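Local coordinates for nitrate regulatory protein (Klebsiella oxytoca, PDB 4AKK) that senses nitrate and nitrite and, by binding the leader RNA of the nasF operon at its terminator, effects transcription antitermination, at residues R89-E94 against R281-Q286; C125-C130 against L166-P171; Q390-M395 against V404-A409. One frame throughout, in Å; residues are numbered along the deposited sequence.

Contact 1: R89-E94 against R281-Q286; sequences RLYAAE and RWFCAQ
F283, whose ring meets that of Y91, has its carbonyl O bonded by the side-chain hydroxyl of T287 further along the same helix. Across the contact the meeting is ring on ring. Y91 OH lies 3.7 Å from F283 CE2, the nearest approach, and 4.1 Å from CD2 of the same ring. Y91 CZ follows at 4.0 Å from F283 CE2. The pair is an offset edge-to-face stack: the phenylalanine turns its edge toward the tyrosine face, the planes stand at 81° and the centroids are 5.7 Å apart. Y91 is the N-cap residue of helix 92-117, and the two side chains together bridge the 12.0 Å between the Y91 and F283 CA atoms. F283 has CG anti to its own N (chi1 -177°), which carries its ring off helix 277-312 toward the tyrosine. On the opposite face of the Y91 ring, E94 CD sits 3.8 Å above the plane, near the rim. Both rings also rest on I82 of helix 56-85, and a 1,2-ethanediol molecule, probably from the crystallisation liquor, lies beside F283. The contact thus ties the start of one NIT helix to the flank of another through weak dispersion and ring electrostatics over a small area, with the hydroxyl passing beside aromatic carbon and no direct polar bond made between the two segments.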
loop_
_atom_site.group_PDB
_atom_site.type_symbol
_atom_site.label_atom_id
_atom_site.label_comp_id
_atom_site.label_asym_id
_atom_site.label_seq_id
_atom_site.Cartn_x
_atom_site.Cartn_y
_atom_site.Cartn_z
ATOM N N ARG A 89 20.614 -19.592 -34.980
ATOM C CA ARG A 89 20.035 -19.802 -36.314
ATOM C C ARG A 89 19.097 -18.679 -36.758
ATOM O O ARG A 89 19.074 -18.310 -37.930
ATOM C CB ARG A 89 19.292 -21.140 -36.375
ATOM C CG ARG A 89 20.218 -22.335 -36.521
ATOM C CD ARG A 89 19.538 -23.627 -36.099
ATOM N NE ARG A 89 20.503 -24.712 -35.929
ATOM C CZ ARG A 89 20.197 -25.927 -35.484
ATOM N NH1 ARG A 89 18.946 -26.223 -35.156
ATOM N NH2 ARG A 89 21.144 -26.848 -35.365
ATOM N N LEU A 90 18.319 -18.144 -35.820
ATOM C CA LEU A 90 17.278 -17.182 -36.156
ATOM C C LEU A 90 17.434 -15.871 -35.408
ATOM O O LEU A 90 17.959 -15.839 -34.286
ATOM C CB LEU A 90 15.899 -17.775 -35.857
ATOM C CG LEU A 90 15.637 -19.123 -36.526
ATOM C CD1 LEU A 90 14.369 -19.765 -36.003
ATOM C CD2 LEU A 90 15.586 -18.960 -38.043
ATOM N N TYR A 91 16.998 -14.794 -36.055
ATOM C CA TYR A 91 16.791 -13.487 -35.421
ATOM C C TYR A 91 18.024 -12.616 -35.223
ATOM O O TYR A 91 17.977 -11.628 -34.490
ATOM C CB TYR A 91 16.014 -13.626 -34.109
ATOM C CG TYR A 91 14.525 -13.513 -34.309
ATOM C CD1 TYR A 91 13.813 -14.530 -34.921
ATOM C CD2 TYR A 91 13.834 -12.380 -33.897
ATOM C CE1 TYR A 91 12.448 -14.424 -35.120
ATOM C CE2 TYR A 91 12.470 -12.266 -34.088
ATOM C CZ TYR A 91 11.782 -13.292 -34.699
ATOM O OH TYR A 91 10.426 -13.187 -34.887
ATOM N N ALA A 92 19.116 -12.971 -35.888
ATOM C CA ALA A 92 20.318 -12.150 -35.865
ATOM C C ALA A 92 20.034 -10.723 -36.338
ATOM O O ALA A 92 20.511 -9.762 -35.741
ATOM C CB ALA A 92 21.406 -12.788 -36.721
ATOM N N ALA A 93 19.265 -10.594 -37.419
ATOM C CA ALA A 93 18.899 -9.291 -37.971
ATOM C C ALA A 93 18.086 -8.465 -36.979
ATOM O O ALA A 93 18.314 -7.266 -36.811
ATOM C CB ALA A 93 18.116 -9.465 -39.278
ATOM N N GLU A 94 17.127 -9.118 -36.335
ATOM C CA GLU A 94 16.302 -8.479 -35.318
ATOM C C GLU A 94 17.141 -8.049 -34.106
ATOM O O GLU A 94 16.982 -6.943 -33.595
ATOM C CB GLU A 94 15.169 -9.415 -34.891
ATOM C CG GLU A 94 14.001 -9.512 -35.889
ATOM C CD GLU A 94 14.292 -10.393 -37.111
ATOM O OE1 GLU A 94 15.369 -11.028 -37.181
ATOM O OE2 GLU A 94 13.423 -10.454 -38.014
ATOM N N ARG A 281 5.604 -20.331 -32.629
ATOM C CA ARG A 281 4.182 -20.031 -32.709
ATOM C C ARG A 281 3.804 -19.180 -31.486
ATOM O O ARG A 281 3.111 -18.164 -31.592
ATOM C CB ARG A 281 3.394 -21.346 -32.736
ATOM C CG ARG A 281 1.983 -21.254 -33.294
ATOM C CD ARG A 281 1.982 -21.193 -34.817
ATOM N NE ARG A 281 2.625 -22.358 -35.427
ATOM C CZ ARG A 281 2.645 -22.603 -36.737
ATOM N NH1 ARG A 281 2.052 -21.765 -37.579
ATOM N NH2 ARG A 281 3.254 -23.688 -37.205
ATOM N N TRP A 282 4.296 -19.601 -30.325
ATOM C CA TRP A 282 4.077 -18.879 -29.076
ATOM C C TRP A 282 4.667 -17.479 -29.174
ATOM O O TRP A 282 3.983 -16.483 -28.938
ATOM C CB TRP A 282 4.739 -19.651 -27.930
ATOM C CG TRP A 282 4.849 -18.893 -26.632
ATOM C CD1 TRP A 282 5.933 -18.203 -26.168
ATOM C CD2 TRP A 282 3.843 -18.780 -25.624
ATOM N NE1 TRP A 282 5.662 -17.664 -24.936
ATOM C CE2 TRP A 282 4.385 -18.005 -24.578
ATOM C CE3 TRP A 282 2.535 -19.267 -25.501
ATOM C CZ2 TRP A 282 3.665 -17.702 -23.427
ATOM C CZ3 TRP A 282 1.819 -18.961 -24.356
ATOM C CH2 TRP A 282 2.387 -18.186 -23.334
ATOM N N PHE A 283 5.939 -17.411 -29.537
ATOM C CA PHE A 283 6.649 -16.139 -29.587
ATOM C C PHE A 283 5.937 -15.132 -30.497
ATOM O O PHE A 283 5.726 -13.974 -30.128
ATOM C CB PHE A 283 8.099 -16.351 -30.056
ATOM C CG PHE A 283 8.916 -15.086 -30.062
ATOM C CD1 PHE A 283 9.570 -14.661 -28.911
ATOM C CD2 PHE A 283 9.014 -14.312 -31.206
ATOM C CE1 PHE A 283 10.324 -13.497 -28.911
ATOM C CE2 PHE A 283 9.762 -13.142 -31.213
ATOM C CZ PHE A 283 10.412 -12.733 -30.063
ATOM N N CYS A 284 5.548 -15.593 -31.681
ATOM C CA CYS A 284 4.948 -14.712 -32.675
ATOM C C CYS A 284 3.594 -14.211 -32.229
ATOM O O CYS A 284 3.311 -13.014 -32.329
ATOM C CB CYS A 284 4.855 -15.404 -34.042
ATOM S SG CYS A 284 6.494 -15.642 -34.804
ATOM N N ALA A 285 2.759 -15.120 -31.732
ATOM C CA ALA A 285 1.480 -14.706 -31.175
ATOM C C ALA A 285 1.679 -13.665 -30.072
ATOM O O ALA A 285 0.961 -12.665 -30.022
ATOM C CB ALA A 285 0.703 -15.910 -30.653
ATOM N N GLN A 286 2.650 -13.894 -29.188
ATOM C CA GLN A 286 2.874 -12.984 -28.055
ATOM C C GLN A 286 3.418 -11.650 -28.551
ATOM O O GLN A 286 3.082 -10.603 -28.031
ATOM C CB GLN A 286 3.870 -13.585 -27.054
ATOM C CG GLN A 286 3.348 -14.778 -26.293
ATOM C CD GLN A 286 2.401 -14.385 -25.172
ATOM O OE1 GLN A 286 2.093 -13.205 -24.983
ATOM N NE2 GLN A 286 1.930 -15.379 -24.419
#

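Contact 2: C125-C130 against L166-P171; sequences CWRIAC and LLNIVP
R127 and N168 reach past each other at a slant, their guanidinium and amide planes 62° apart, and a water does the joining. NH1 of R127 and ND2 of N168, 3.8 Å apart, are both donors and cannot bond to each other; instead each donates a hydrogen bond to the same water, R127 NH1 at 3.0 Å and N168 ND2 at 3.2 Å. The water lies at the guanidinium edge, in its plane. A bend at chi2 (-67°) folds the arginine back, so that its CD comes to 3.7 Å from N168 O while the charged end carries on to the water. The other end of the N168 amide is held as well, OD1 taking a hydrogen bond from Q351 NE2, and between them these two bonds probably fix which way the amide is flipped. The apolar half is differently turned: I128 and I169 stand roughly perpendicular to each other, with I128 CG1 4.1 Å from I169 CD1, while I169 CG1 lies 4.1 Å from R127 O. This contact sets helix 122-134 against the region where helix 152-167 gives way to a short, weakly bonded helix, in the buried part of the all-helical NIT domain. I169 also packs on I66 of helix 56-85, R127 on Q351 of helix 341-358, and the second subunit closes in with L335 on R127 and W41 on I128.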
loop_
_atom_site.group_PDB
_atom_site.type_symbol
_atom_site.label_atom_id
_atom_site.label_comp_id
_atom_site.label_asym_id
_atom_site.label_seq_id
_atom_site.Cartn_x
_atom_site.Cartn_y
_atom_site.Cartn_z
ATOM N N CYS A 125 16.373 10.846 -7.508
ATOM C CA CYS A 125 17.794 10.705 -7.808
ATOM C C CYS A 125 18.286 9.276 -7.628
ATOM O O CYS A 125 19.032 8.754 -8.473
ATOM C CB CYS A 125 18.623 11.643 -6.941
ATOM S SG CYS A 125 18.328 13.397 -7.276
ATOM N N TRP A 126 17.893 8.644 -6.523
ATOM C CA TRP A 126 18.305 7.261 -6.269
ATOM C C TRP A 126 17.760 6.300 -7.338
ATOM O O TRP A 126 18.477 5.423 -7.815
ATOM C CB TRP A 126 17.878 6.806 -4.872
ATOM C CG TRP A 126 18.873 7.123 -3.791
ATOM C CD1 TRP A 126 19.019 8.310 -3.129
ATOM C CD2 TRP A 126 19.849 6.231 -3.231
ATOM N NE1 TRP A 126 20.025 8.215 -2.197
ATOM C CE2 TRP A 126 20.551 6.950 -2.238
ATOM C CE3 TRP A 126 20.196 4.898 -3.471
ATOM C CZ2 TRP A 126 21.583 6.378 -1.484
ATOM C CZ3 TRP A 126 21.222 4.330 -2.718
ATOM C CH2 TRP A 126 21.901 5.072 -1.739
ATOM N N ARG A 127 16.495 6.469 -7.710
ATOM C CA ARG A 127 15.889 5.605 -8.718
ATOM C C ARG A 127 16.626 5.754 -10.039
ATOM O O ARG A 127 16.964 4.771 -10.698
ATOM C CB ARG A 127 14.412 5.951 -8.919
ATOM C CG ARG A 127 13.511 5.585 -7.754
ATOM C CD ARG A 127 13.391 4.076 -7.556
ATOM N NE ARG A 127 12.409 3.759 -6.517
ATOM C CZ ARG A 127 12.206 2.544 -6.011
ATOM N NH1 ARG A 127 12.918 1.509 -6.442
ATOM N NH2 ARG A 127 11.295 2.365 -5.060
ATOM N N ILE A 128 16.871 7.004 -10.421
ATOM C CA ILE A 128 17.574 7.309 -11.658
ATOM C C ILE A 128 19.013 6.773 -11.639
ATOM O O ILE A 128 19.471 6.184 -12.613
ATOM C CB ILE A 128 17.538 8.828 -11.942
ATOM C CG1 ILE A 128 16.103 9.261 -12.269
ATOM C CG2 ILE A 128 18.477 9.192 -13.091
ATOM C CD1 ILE A 128 15.865 10.743 -12.141
ATOM N N ALA A 129 19.723 6.963 -10.530
ATOM C CA ALA A 129 21.088 6.440 -10.425
ATOM C C ALA A 129 21.102 4.931 -10.628
ATOM O O ALA A 129 21.948 4.401 -11.334
ATOM C CB ALA A 129 21.725 6.804 -9.079
ATOM N N CYS A 130 20.151 4.249 -10.003
ATOM C CA CYS A 130 20.054 2.794 -10.100
ATOM C C CYS A 130 19.859 2.358 -11.550
ATOM O O CYS A 130 20.595 1.511 -12.057
ATOM C CB CYS A 130 18.886 2.307 -9.243
ATOM S SG CYS A 130 18.901 0.560 -8.803
ATOM N N LEU A 166 14.207 0.867 -14.771
ATOM C CA LEU A 166 13.733 1.975 -15.593
ATOM C C LEU A 166 12.295 2.266 -15.222
ATOM O O LEU A 166 11.929 3.413 -15.006
ATOM C CB LEU A 166 13.843 1.641 -17.082
ATOM C CG LEU A 166 15.260 1.743 -17.637
ATOM C CD1 LEU A 166 15.331 1.136 -19.029
ATOM C CD2 LEU A 166 15.718 3.207 -17.640
ATOM N N LEU A 167 11.495 1.208 -15.135
ATOM C CA LEU A 167 10.093 1.307 -14.754
ATOM C C LEU A 167 9.884 1.877 -13.356
ATOM O O LEU A 167 8.923 2.607 -13.130
ATOM C CB LEU A 167 9.415 -0.066 -14.847
ATOM C CG LEU A 167 9.168 -0.605 -16.254
ATOM C CD1 LEU A 167 8.423 -1.932 -16.193
ATOM C CD2 LEU A 167 8.397 0.400 -17.089
ATOM N N ASN A 168 10.780 1.544 -12.427
ATOM C CA ASN A 168 10.697 2.035 -11.055
ATOM C C ASN A 168 10.889 3.543 -10.969
ATOM O O ASN A 168 10.588 4.153 -9.947
ATOM C CB ASN A 168 11.722 1.340 -10.131
ATOM C CG ASN A 168 11.407 -0.131 -9.884
ATOM O OD1 ASN A 168 10.303 -0.596 -10.151
ATOM N ND2 ASN A 168 12.393 -0.870 -9.374
ATOM N N ILE A 169 11.399 4.158 -12.027
ATOM C CA ILE A 169 11.495 5.611 -12.009
ATOM C C ILE A 169 10.099 6.238 -12.041
ATOM O O ILE A 169 9.859 7.253 -11.405
ATOM C CB ILE A 169 12.309 6.162 -13.183
ATOM C CG1 ILE A 169 13.767 5.694 -13.105
ATOM C CG2 ILE A 169 12.201 7.691 -13.214
ATOM C CD1 ILE A 169 14.580 6.020 -14.347
ATOM N N VAL A 170 9.183 5.613 -12.772
ATOM C CA VAL A 170 7.882 6.224 -13.076
ATOM C C VAL A 170 7.006 6.587 -11.870
ATOM O O VAL A 170 6.561 7.729 -11.761
ATOM C CB VAL A 170 7.071 5.375 -14.074
ATOM C CG1 VAL A 170 5.713 6.014 -14.332
ATOM C CG2 VAL A 170 7.837 5.221 -15.378
ATOM N N PRO A 171 6.746 5.623 -10.971
ATOM C CA PRO A 171 5.944 5.925 -9.780
ATOM C C PRO A 171 6.609 6.989 -8.914
ATOM O O PRO A 171 5.941 7.778 -8.250
ATOM C CB PRO A 171 5.915 4.589 -9.019
ATOM C CG PRO A 171 6.305 3.546 -10.030
ATOM C CD PRO A 171 7.241 4.234 -10.968
HETATM O O HOH W 1 14.908 0.897 -8.632
#

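Contact 3: Q390-M395 against V404-A409; sequences QALRKM and VEIARA
The ANTAR domain, the RNA-binding effector of this protein, ends in two short helices, 385-399 and 403-412, and this contact is the apolar seam between them. I406 is its centre, aimed from the second helix at L392 and M395, which lie one turn apart on the first. The CG2 branch of I406 enters between them, 3.8 Å from L392 CD2 and 4.0 Å from M395 CB. The other branch runs along the backbone of helix 385-399: I406 CG1 is 4.0 Å from L392 O, and I406 CD1 is 3.9 Å from M395 O. Its torsions explain the division. With CG1 anti to the carbonyl carbon (chi1 -62°) and a turn at chi2 (-52°), the longer arm is directed at the carbonyls and the methyl at the side chains. L392 and I406 run antiparallel alongside each other, meeting through one methyl branch of the leucine, CD2. M395 touches I406 through CB, and its chain bends at chi3, at the terminal methyl. The helices come within 6.6 Å between the CA atoms of L392 and I406. All three touching residues are buried. Helix 360-380 contributes A373 against A407 and K374 against L392, so it packs against both; T412 and L416 of the second subunit pack on I406 and M395, respectively, and R393 rests on V224 of helix 217-240.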
loop_
_atom_site.group_PDB
_atom_site.type_symbol
_atom_site.label_atom_id
_atom_site.label_comp_id
_atom_site.label_asym_id
_atom_site.label_seq_id
_atom_site.Cartn_x
_atom_site.Cartn_y
_atom_site.Cartn_z
ATOM N N GLN A 390 -3.251 -27.897 -9.448
ATOM C CA GLN A 390 -4.163 -27.468 -10.501
ATOM C C GLN A 390 -5.388 -26.785 -9.910
ATOM O O GLN A 390 -5.850 -25.775 -10.434
ATOM C CB GLN A 390 -4.571 -28.646 -11.387
ATOM C CG GLN A 390 -3.433 -29.212 -12.231
ATOM C CD GLN A 390 -3.022 -28.305 -13.396
ATOM O OE1 GLN A 390 -3.892 -27.370 -13.766
ATOM N NE2 GLN A 390 -1.930 -28.453 -13.954
ATOM N N ALA A 391 -5.903 -27.326 -8.806
ATOM C CA ALA A 391 -7.070 -26.735 -8.139
ATOM C C ALA A 391 -6.804 -25.288 -7.714
ATOM O O ALA A 391 -7.631 -24.405 -7.927
ATOM C CB ALA A 391 -7.477 -27.570 -6.944
ATOM N N LEU A 392 -5.641 -25.058 -7.117
ATOM C CA LEU A 392 -5.248 -23.724 -6.675
ATOM C C LEU A 392 -5.122 -22.746 -7.856
ATOM O O LEU A 392 -5.614 -21.616 -7.795
ATOM C CB LEU A 392 -3.931 -23.812 -5.884
ATOM C CG LEU A 392 -4.007 -24.609 -4.566
ATOM C CD1 LEU A 392 -2.629 -24.893 -3.976
ATOM C CD2 LEU A 392 -4.867 -23.905 -3.535
ATOM N N ARG A 393 -4.461 -23.187 -8.925
ATOM C CA ARG A 393 -4.306 -22.381 -10.142
ATOM C C ARG A 393 -5.666 -22.063 -10.745
ATOM O O ARG A 393 -5.918 -20.936 -11.197
ATOM C CB ARG A 393 -3.389 -23.091 -11.156
ATOM C CG ARG A 393 -3.607 -22.734 -12.647
ATOM C CD ARG A 393 -3.110 -21.333 -13.033
ATOM N NE ARG A 393 -3.172 -21.090 -14.479
ATOM C CZ ARG A 393 -2.797 -19.962 -15.082
ATOM N NH1 ARG A 393 -2.339 -18.945 -14.370
ATOM N NH2 ARG A 393 -2.877 -19.848 -16.411
ATOM N N LYS A 394 -6.556 -23.049 -10.719
ATOM C CA LYS A 394 -7.904 -22.851 -11.228
ATOM C C LYS A 394 -8.629 -21.778 -10.430
ATOM O O LYS A 394 -9.198 -20.857 -11.010
ATOM C CB LYS A 394 -8.702 -24.157 -11.205
ATOM C CG LYS A 394 -10.123 -24.006 -11.745
ATOM C CD LYS A 394 -10.858 -25.341 -11.790
ATOM C CE LYS A 394 -10.640 -26.146 -10.508
ATOM N NZ LYS A 394 -11.102 -25.435 -9.275
ATOM N N MET A 395 -8.610 -21.892 -9.102
ATOM C CA MET A 395 -9.282 -20.895 -8.261
ATOM C C MET A 395 -8.713 -19.494 -8.499
ATOM O O MET A 395 -9.433 -18.510 -8.419
ATOM C CB MET A 395 -9.206 -21.266 -6.774
ATOM C CG MET A 395 -10.414 -22.048 -6.247
ATOM S SD MET A 395 -10.229 -22.615 -4.528
ATOM C CE MET A 395 -9.097 -23.962 -4.801
ATOM N N VAL A 404 -0.657 -17.465 -4.715
ATOM C CA VAL A 404 -0.270 -17.311 -3.317
ATOM C C VAL A 404 -1.390 -16.677 -2.495
ATOM O O VAL A 404 -1.547 -16.992 -1.313
ATOM C CB VAL A 404 1.062 -16.546 -3.130
ATOM C CG1 VAL A 404 0.967 -15.120 -3.662
ATOM C CG2 VAL A 404 1.481 -16.574 -1.652
ATOM N N GLU A 405 -2.183 -15.817 -3.133
ATOM C CA GLU A 405 -3.357 -15.213 -2.487
ATOM C C GLU A 405 -4.442 -16.252 -2.236
ATOM O O GLU A 405 -5.057 -16.265 -1.186
ATOM C CB GLU A 405 -3.912 -14.055 -3.320
ATOM C CG GLU A 405 -2.989 -12.851 -3.395
ATOM C CD GLU A 405 -3.413 -11.851 -4.465
ATOM O OE1 GLU A 405 -4.073 -12.268 -5.443
ATOM O OE2 GLU A 405 -3.083 -10.649 -4.334
ATOM N N ILE A 406 -4.666 -17.132 -3.202
ATOM C CA ILE A 406 -5.575 -18.254 -2.999
ATOM C C ILE A 406 -5.085 -19.110 -1.850
ATOM O O ILE A 406 -5.870 -19.557 -1.021
ATOM C CB ILE A 406 -5.641 -19.161 -4.247
ATOM C CG1 ILE A 406 -6.174 -18.386 -5.456
ATOM C CG2 ILE A 406 -6.457 -20.426 -3.947
ATOM C CD1 ILE A 406 -7.500 -17.659 -5.200
ATOM N N ALA A 407 -3.776 -19.351 -1.819
ATOM C CA ALA A 407 -3.178 -20.204 -0.804
ATOM C C ALA A 407 -3.364 -19.611 0.576
ATOM O O ALA A 407 -3.711 -20.321 1.528
ATOM C CB ALA A 407 -1.686 -20.415 -1.084
ATOM N N ARG A 408 -3.102 -18.309 0.676
ATOM C CA ARG A 408 -3.275 -17.575 1.911
ATOM C C ARG A 408 -4.728 -17.623 2.332
ATOM O O ARG A 408 -5.019 -17.841 3.500
ATOM C CB ARG A 408 -2.826 -16.126 1.759
ATOM C CG ARG A 408 -1.327 -15.940 1.820
ATOM C CD ARG A 408 -0.947 -14.472 1.994
ATOM N NE ARG A 408 0.499 -14.293 1.965
ATOM C CZ ARG A 408 1.164 -13.694 0.983
ATOM N NH1 ARG A 408 0.515 -13.186 -0.053
ATOM N NH2 ARG A 408 2.485 -13.593 1.046
ATOM N N ALA A 409 -5.645 -17.426 1.388
ATOM C CA ALA A 409 -7.062 -17.485 1.733
ATOM C C ALA A 409 -7.423 -18.824 2.378
ATOM O O ALA A 409 -8.132 -18.859 3.373
ATOM C CB ALA A 409 -7.950 -17.217 0.513
#

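Overall arrangement
Contacts 1 and 2 both belong to the NIT domain, the nitrate receptor, and contact 3 to the ANTAR effector that follows it. Contact 2 falls within the chain span that contact 1 closes, yet the centres of these two contacts are about 30 Å apart. Contact 3 is about 33 Å from each, centre to centre, though its nearest atoms come to about 9 Å from contact 1 and about 18 Å from contact 2. Contacts 2 and 3 lie on opposite sides of the chain's centre, and both touch the second subunit, so dimerisation involves receptor and effector alike; contact 1 touches no other chain but has a 1,2-ethanediol about 4 Å from the F283 side chain.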